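Local coordinates for protein PaaA (Enterobacter agglomerans, PDB 5FF5) that probably acts as a ThiF/E1-like adenylating enzyme on the route to the bicyclic core of pantocin A, whose formation involves Claisen condensation and decarboxylation, at residues Phe93-Leu98 with Tyr126-Lys131; Val103-Arg108 with Ala197-Val202. One frame throughout, in Å; residues are numbered along the deposited sequence. Where two conformers were deposited one is given.

Interaction 1: Phe93-Leu98 with Tyr126-Lys131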
loop_
_atom_site.group_PDB
_atom_site.type_symbol
_atom_site.label_atom_id
_atom_site.label_comp_id
_atom_site.label_asym_id
_atom_site.label_seq_id
_atom_site.Cartn_x
_atom_site.Cartn_y
_atom_site.Cartn_z
ATOM N N PHE A 93 9.421 25.279 19.366
ATOM C CA PHE A 93 10.366 24.289 18.857
ATOM C C PHE A 93 10.516 24.308 17.348
ATOM O O PHE A 93 9.570 24.035 16.615
ATOM C CB PHE A 93 9.931 22.892 19.293
ATOM C CG PHE A 93 10.775 21.778 18.725
ATOM C CD1 PHE A 93 11.745 21.170 19.499
ATOM C CD2 PHE A 93 10.586 21.323 17.423
ATOM C CE1 PHE A 93 12.506 20.140 18.989
ATOM C CE2 PHE A 93 11.362 20.296 16.914
ATOM C CZ PHE A 93 12.314 19.704 17.701
ATOM N N PHE A 94 11.736 24.541 16.886
ATOM C CA PHE A 94 11.998 24.534 15.462
ATOM C C PHE A 94 13.016 23.457 15.149
ATOM O O PHE A 94 13.854 23.152 15.976
ATOM C CB PHE A 94 12.484 25.905 15.019
ATOM C CG PHE A 94 11.556 27.023 15.397
ATOM C CD1 PHE A 94 10.689 27.575 14.462
ATOM C CD2 PHE A 94 11.544 27.523 16.693
ATOM C CE1 PHE A 94 9.829 28.611 14.809
ATOM C CE2 PHE A 94 10.684 28.556 17.050
ATOM C CZ PHE A 94 9.826 29.098 16.101
ATOM N N SER A 95 12.940 22.855 13.971
ATOM C CA SER A 95 13.860 21.780 13.657
ATOM C C SER A 95 15.111 22.326 12.986
ATOM O O SER A 95 15.025 23.167 12.094
ATOM C CB SER A 95 13.194 20.749 12.757
ATOM O OG SER A 95 14.075 19.676 12.517
ATOM N N LYS A 96 16.276 21.836 13.404
ATOM C CA LYS A 96 17.517 22.260 12.767
ATOM C C LYS A 96 17.955 21.250 11.720
ATOM O O LYS A 96 18.944 21.465 11.028
ATOM C CB LYS A 96 18.636 22.442 13.785
ATOM C CG LYS A 96 18.212 22.971 15.116
ATOM C CD LYS A 96 19.423 23.224 15.991
ATOM C CE LYS A 96 18.980 23.706 17.360
ATOM N NZ LYS A 96 20.139 23.991 18.245
ATOM N N VAL A 97 17.167 20.198 11.547
ATOM C CA VAL A 97 17.517 19.122 10.630
ATOM C C VAL A 97 16.695 19.194 9.364
ATOM O O VAL A 97 17.223 19.135 8.264
ATOM C CB VAL A 97 17.299 17.740 11.296
ATOM C CG1 VAL A 97 17.463 16.630 10.309
ATOM C CG2 VAL A 97 18.208 17.564 12.493
ATOM N N LEU A 98 15.393 19.360 9.525
ATOM C CA LEU A 98 14.471 19.349 8.404
ATOM C C LEU A 98 14.332 20.732 7.757
ATOM O O LEU A 98 14.415 21.762 8.433
ATOM C CB LEU A 98 13.118 18.842 8.893
ATOM C CG LEU A 98 13.188 17.426 9.475
ATOM C CD1 LEU A 98 11.952 17.074 10.271
ATOM C CD2 LEU A 98 13.390 16.435 8.337
ATOM N N TYR A 126 10.620 12.778 15.404
ATOM C CA TYR A 126 10.462 11.469 14.775
ATOM C C TYR A 126 10.929 11.475 13.324
ATOM O O TYR A 126 11.652 10.570 12.901
ATOM C CB TYR A 126 9.011 10.998 14.854
ATOM C CG TYR A 126 8.574 10.671 16.250
ATOM C CD1 TYR A 126 9.168 9.647 16.953
ATOM C CD2 TYR A 126 7.572 11.391 16.869
ATOM C CE1 TYR A 126 8.781 9.346 18.240
ATOM C CE2 TYR A 126 7.170 11.099 18.162
ATOM C CZ TYR A 126 7.780 10.072 18.840
ATOM O OH TYR A 126 7.393 9.765 20.126
ATOM N N GLN A 127 10.536 12.507 12.583
ATOM C CA GLN A 127 10.902 12.658 11.179
ATOM C C GLN A 127 12.409 12.846 11.045
ATOM O O GLN A 127 13.014 12.393 10.084
ATOM C CB GLN A 127 10.171 13.849 10.552
ATOM C CG GLN A 127 10.266 13.917 9.045
ATOM C CD GLN A 127 9.621 12.725 8.392
ATOM O OE1 GLN A 127 8.499 12.373 8.723
ATOM N NE2 GLN A 127 10.324 12.088 7.469
ATOM N N GLU A 128 13.003 13.534 12.013
ATOM C CA GLU A 128 14.443 13.725 12.053
ATOM C C GLU A 128 15.144 12.370 12.125
ATOM O O GLU A 128 16.149 12.141 11.461
ATOM C CB GLU A 128 14.820 14.593 13.249
ATOM C CG GLU A 128 14.584 16.057 13.021
ATOM C CD GLU A 128 14.914 16.881 14.239
ATOM O OE1 GLU A 128 15.406 16.288 15.231
ATOM O OE2 GLU A 128 14.693 18.116 14.193
ATOM N N ARG A 129 14.573 11.469 12.921
ATOM C CA ARG A 129 15.088 10.133 13.098
ATOM C C ARG A 129 15.022 9.343 11.784
ATOM O O ARG A 129 15.746 8.370 11.583
ATOM C CB ARG A 129 14.299 9.419 14.202
ATOM C CG ARG A 129 14.771 9.766 15.600
ATOM C CD ARG A 129 13.871 9.225 16.705
ATOM N NE ARG A 129 14.203 9.815 18.008
ATOM C CZ ARG A 129 13.643 9.450 19.158
ATOM N NH1 ARG A 129 12.737 8.501 19.169
ATOM N NH2 ARG A 129 14.008 10.005 20.300
ATOM N N LEU A 130 14.154 9.775 10.881
ATOM C CA LEU A 130 14.069 9.155 9.576
ATOM C C LEU A 130 15.114 9.759 8.656
ATOM O O LEU A 130 15.728 9.048 7.880
ATOM C CB LEU A 130 12.668 9.310 8.966
ATOM C CG LEU A 130 11.495 8.512 9.539
ATOM C CD1 LEU A 130 10.214 8.834 8.785
ATOM C CD2 LEU A 130 11.790 6.999 9.540
ATOM N N LYS A 131 15.305 11.072 8.710
ATOM C CA LYS A 131 16.247 11.680 7.793
ATOM C C LYS A 131 17.661 11.237 8.131
ATOM O O LYS A 131 18.548 11.173 7.268
ATOM C CB LYS A 131 16.155 13.207 7.794
ATOM C CG LYS A 131 17.121 13.802 6.764
ATOM C CD LYS A 131 16.938 15.265 6.432
ATOM C CE LYS A 131 17.599 15.529 5.081
ATOM N NZ LYS A 131 17.294 16.842 4.452
HETATM O O HOH W 1 16.522 19.945 16.335
#
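S95 meets E128 where the loop leading to helix 100-105 packs against helix 123-131. The loop carries an ST turn and an ST motif: the hydroxyl, set anti to its own backbone nitrogen (chi1 -177°), turns forward along the chain, and OG accepts from both V97 N and L98 N. OG also donates to E128 OE2, but the modelled approach is too short to be trusted at this resolution. E128 reaches it with a chain extended beyond CG. V97 lies obliquely across that chain, its CB 3.6 Å from E128 CG and its CG2 3.8 Å from E128 CD, while CG1 turns to the aliphatic part of K131. L98 crosses Q127 at about a right angle, and K131 slides past both V97 and L98 in the opposite direction to reach E102 with NZ in a salt bridge. The amide of Q127 is likewise engaged beyond the contact, with Q109 and S154. Helix 123-131 thus offers the loop contacts from Q127, E128 and, one turn on, K131. On the apolar side, L98 CD1 rests 3.7 Å from Q127 CB, and L98 CD2 approaches K131 CD at 4.2 Å.

Interaction 2: Val103-Arg108 with Ala197-Val202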
loop_
_atom_site.group_PDB
_atom_site.type_symbol
_atom_site.label_atom_id
_atom_site.label_comp_id
_atom_site.label_asym_id
_atom_site.label_seq_id
_atom_site.Cartn_x
_atom_site.Cartn_y
_atom_site.Cartn_z
ATOM N N VAL A 103 9.128 19.567 5.990
ATOM C CA VAL A 103 8.085 19.719 7.001
ATOM C C VAL A 103 6.735 19.880 6.330
ATOM O O VAL A 103 5.699 19.496 6.873
ATOM C CB VAL A 103 8.396 20.931 7.926
ATOM C CG1 VAL A 103 7.158 21.593 8.424
ATOM C CG2 VAL A 103 9.250 20.486 9.096
ATOM N N GLU A 104 6.743 20.447 5.135
ATOM C CA GLU A 104 5.530 20.488 4.342
ATOM C C GLU A 104 5.186 19.118 3.786
ATOM O O GLU A 104 4.125 18.567 4.090
ATOM C CB GLU A 104 5.687 21.473 3.192
ATOM C CG GLU A 104 4.425 21.690 2.418
ATOM C CD GLU A 104 3.310 22.230 3.275
ATOM O OE1 GLU A 104 3.618 22.768 4.354
ATOM O OE2 GLU A 104 2.131 22.069 2.887
ATOM N N ARG A 105 6.111 18.541 3.018
ATOM C CA ARG A 105 5.849 17.267 2.359
ATOM C C ARG A 105 5.580 16.139 3.338
ATOM O O ARG A 105 4.826 15.234 3.009
ATOM C CB ARG A 105 6.976 16.890 1.380
ATOM C CG ARG A 105 8.395 16.802 1.912
ATOM C CD ARG A 105 9.424 16.648 0.747
ATOM N NE ARG A 105 9.070 15.569 -0.168
ATOM C CZ ARG A 105 9.175 15.630 -1.495
ATOM N NH1 ARG A 105 8.817 14.589 -2.231
ATOM N NH2 ARG A 105 9.631 16.720 -2.087
ATOM N N TYR A 106 6.174 16.187 4.525
ATOM C CA TYR A 106 6.029 15.086 5.474
ATOM C C TYR A 106 4.907 15.358 6.472
ATOM O O TYR A 106 4.692 14.586 7.413
ATOM C CB TYR A 106 7.342 14.842 6.231
ATOM C CG TYR A 106 8.519 14.532 5.334
ATOM C CD1 TYR A 106 8.378 13.687 4.244
ATOM C CD2 TYR A 106 9.764 15.109 5.560
ATOM C CE1 TYR A 106 9.428 13.427 3.411
ATOM C CE2 TYR A 106 10.836 14.844 4.729
ATOM C CZ TYR A 106 10.667 13.994 3.653
ATOM O OH TYR A 106 11.734 13.704 2.807
ATOM N N ASN A 107 4.174 16.443 6.261
ATOM C CA ASN A 107 3.263 16.928 7.287
ATOM C C ASN A 107 2.277 15.907 7.843
ATOM O O ASN A 107 2.211 15.698 9.046
ATOM C CB ASN A 107 2.445 18.094 6.749
ATOM C CG ASN A 107 1.560 18.692 7.805
ATOM O OD1 ASN A 107 0.418 18.294 7.966
ATOM N ND2 ASN A 107 2.088 19.652 8.540
ATOM N N ARG A 108 1.530 15.255 6.968
ATOM C CA ARG A 108 0.444 14.418 7.437
ATOM C C ARG A 108 0.972 13.199 8.168
ATOM O O ARG A 108 0.344 12.719 9.104
ATOM C CB ARG A 108 -0.458 13.967 6.286
ATOM C CG ARG A 108 -1.131 15.042 5.443
ATOM C CD ARG A 108 -1.944 16.072 6.241
ATOM N NE ARG A 108 -2.660 16.961 5.322
ATOM C CZ ARG A 108 -2.315 18.199 4.989
ATOM N NH1 ARG A 108 -1.257 18.785 5.518
ATOM N NH2 ARG A 108 -3.061 18.857 4.119
ATOM N N ALA A 197 12.796 11.936 -8.550
ATOM C CA ALA A 197 11.625 12.667 -9.061
ATOM C C ALA A 197 10.553 12.766 -7.993
ATOM O O ALA A 197 9.855 13.776 -7.884
ATOM C CB ALA A 197 11.063 12.004 -10.280
ATOM N N TYR A 198 10.443 11.715 -7.194
ATOM C CA TYR A 198 9.486 11.663 -6.104
ATOM C C TYR A 198 9.921 12.500 -4.903
ATOM O O TYR A 198 9.146 13.306 -4.395
ATOM C CB TYR A 198 9.263 10.213 -5.675
ATOM C CG TYR A 198 8.244 9.524 -6.522
ATOM C CD1 TYR A 198 8.621 8.706 -7.574
ATOM C CD2 TYR A 198 6.892 9.722 -6.300
ATOM C CE1 TYR A 198 7.677 8.083 -8.370
ATOM C CE2 TYR A 198 5.940 9.110 -7.090
ATOM C CZ TYR A 198 6.336 8.288 -8.122
ATOM O OH TYR A 198 5.372 7.682 -8.893
ATOM N N ASN A 199 11.151 12.292 -4.440
ATOM C CA ASN A 199 11.646 12.981 -3.260
ATOM C C ASN A 199 13.106 13.344 -3.447
ATOM O O ASN A 199 13.981 12.504 -3.353
ATOM C CB ASN A 199 11.464 12.115 -2.017
ATOM C CG ASN A 199 11.715 12.876 -0.732
ATOM O OD1 ASN A 199 12.238 13.991 -0.750
ATOM N ND2 ASN A 199 11.396 12.248 0.400
ATOM N N GLU A 200 13.351 14.616 -3.703
ATOM C CA GLU A 200 14.655 15.158 -4.042
ATOM C C GLU A 200 15.544 15.262 -2.801
ATOM O O GLU A 200 16.713 15.592 -2.892
ATOM C CB GLU A 200 14.424 16.530 -4.668
ATOM C CG GLU A 200 15.605 17.358 -5.095
ATOM C CD GLU A 200 15.148 18.696 -5.717
ATOM O OE1 GLU A 200 14.027 18.755 -6.289
ATOM O OE2 GLU A 200 15.892 19.699 -5.598
ATOM N N ASN A 201 14.977 14.991 -1.630
ATOM C CA ASN A 201 15.729 15.100 -0.384
ATOM C C ASN A 201 16.412 13.813 0.039
ATOM O O ASN A 201 17.204 13.800 0.981
ATOM C CB ASN A 201 14.806 15.559 0.734
ATOM C CG ASN A 201 14.041 16.783 0.365
ATOM O OD1 ASN A 201 12.894 16.956 0.760
ATOM N ND2 ASN A 201 14.655 17.637 -0.436
ATOM N N VAL A 202 16.081 12.730 -0.648
ATOM C CA VAL A 202 16.698 11.442 -0.395
ATOM C C VAL A 202 18.017 11.279 -1.163
ATOM O O VAL A 202 18.064 11.523 -2.368
ATOM C CB VAL A 202 15.752 10.321 -0.787
ATOM C CG1 VAL A 202 16.404 8.962 -0.529
ATOM C CG2 VAL A 202 14.487 10.454 -0.007
#
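R105, at the end of helix 100-105, reaches across to the turn that follows helix 187-198 and lays its guanidinium on the side-chain amide of N199. Its CB already points toward that turn. CG stands between the backbone nitrogen and the carbonyl carbon (chi1 56°), which places it 3.8 Å above the centre of the Y106 ring. The next atom, CD, comes within 3.5 Å of N201 OD1. From NE onward the head group is stacked on N199: guanidinium and amide planes are only 3° apart, and N199 OD1 sits over the middle of one face, 3.6 Å from R105 CZ. At the edge, NH1 makes a bent, weak hydrogen bond in the guanidinium plane to Y198 O, a carbonyl at the C-terminal end of helix 187-198. NH2 turns back to its own helix and forms a salt bridge with E101, while I172 of the second subunit packs against R105.

Y106 follows R105, and its side chain and that of N199 point at each other, ND2 lying at the edge of the ring. N199 ND2 donates to Y106 OH at 2.8 Å, nearly straight (170°) and within the amide plane, and also bonds to A152 O. Its other end is occupied too: OD1 accepts from N201 N at 3.0 Å, closing an Asx turn inside the type I beta turn N199-V202. Y198 OH bonds to V176 O of the second subunit, so this helix end lies at the dimer interface.

Both ends of the N199 amide are therefore engaged, which fixes its flip and holds the plane flat against R105. The helix-end carbonyl and the E101 carboxylate probably stabilise the positive charge of this buried arginine, the carboxylate being the stronger partner.

How the interactions relate
From the N terminus the chain passes 93-98, then 103-108, 126-131 and 197-202, so the two contacts alternate along the sequence and cross. Interaction 1 closes a loop of 27 residues, mostly helix, that includes helices 100-105 and 107-116. Interaction 2 starts within that loop and closes a longer one of 88 residues, which takes in strands 134-138 and 158-162 of the mixed sheet and helix 142-153. Their centres are 13 Å apart and they touch: Q127 NE2 packs on Y106 CD2, and L98 CB faces V103 CG2. Together they tie the loop after helix 72-84 to helix 123-131, and the end of helix 100-105 to the turn after helix 187-198.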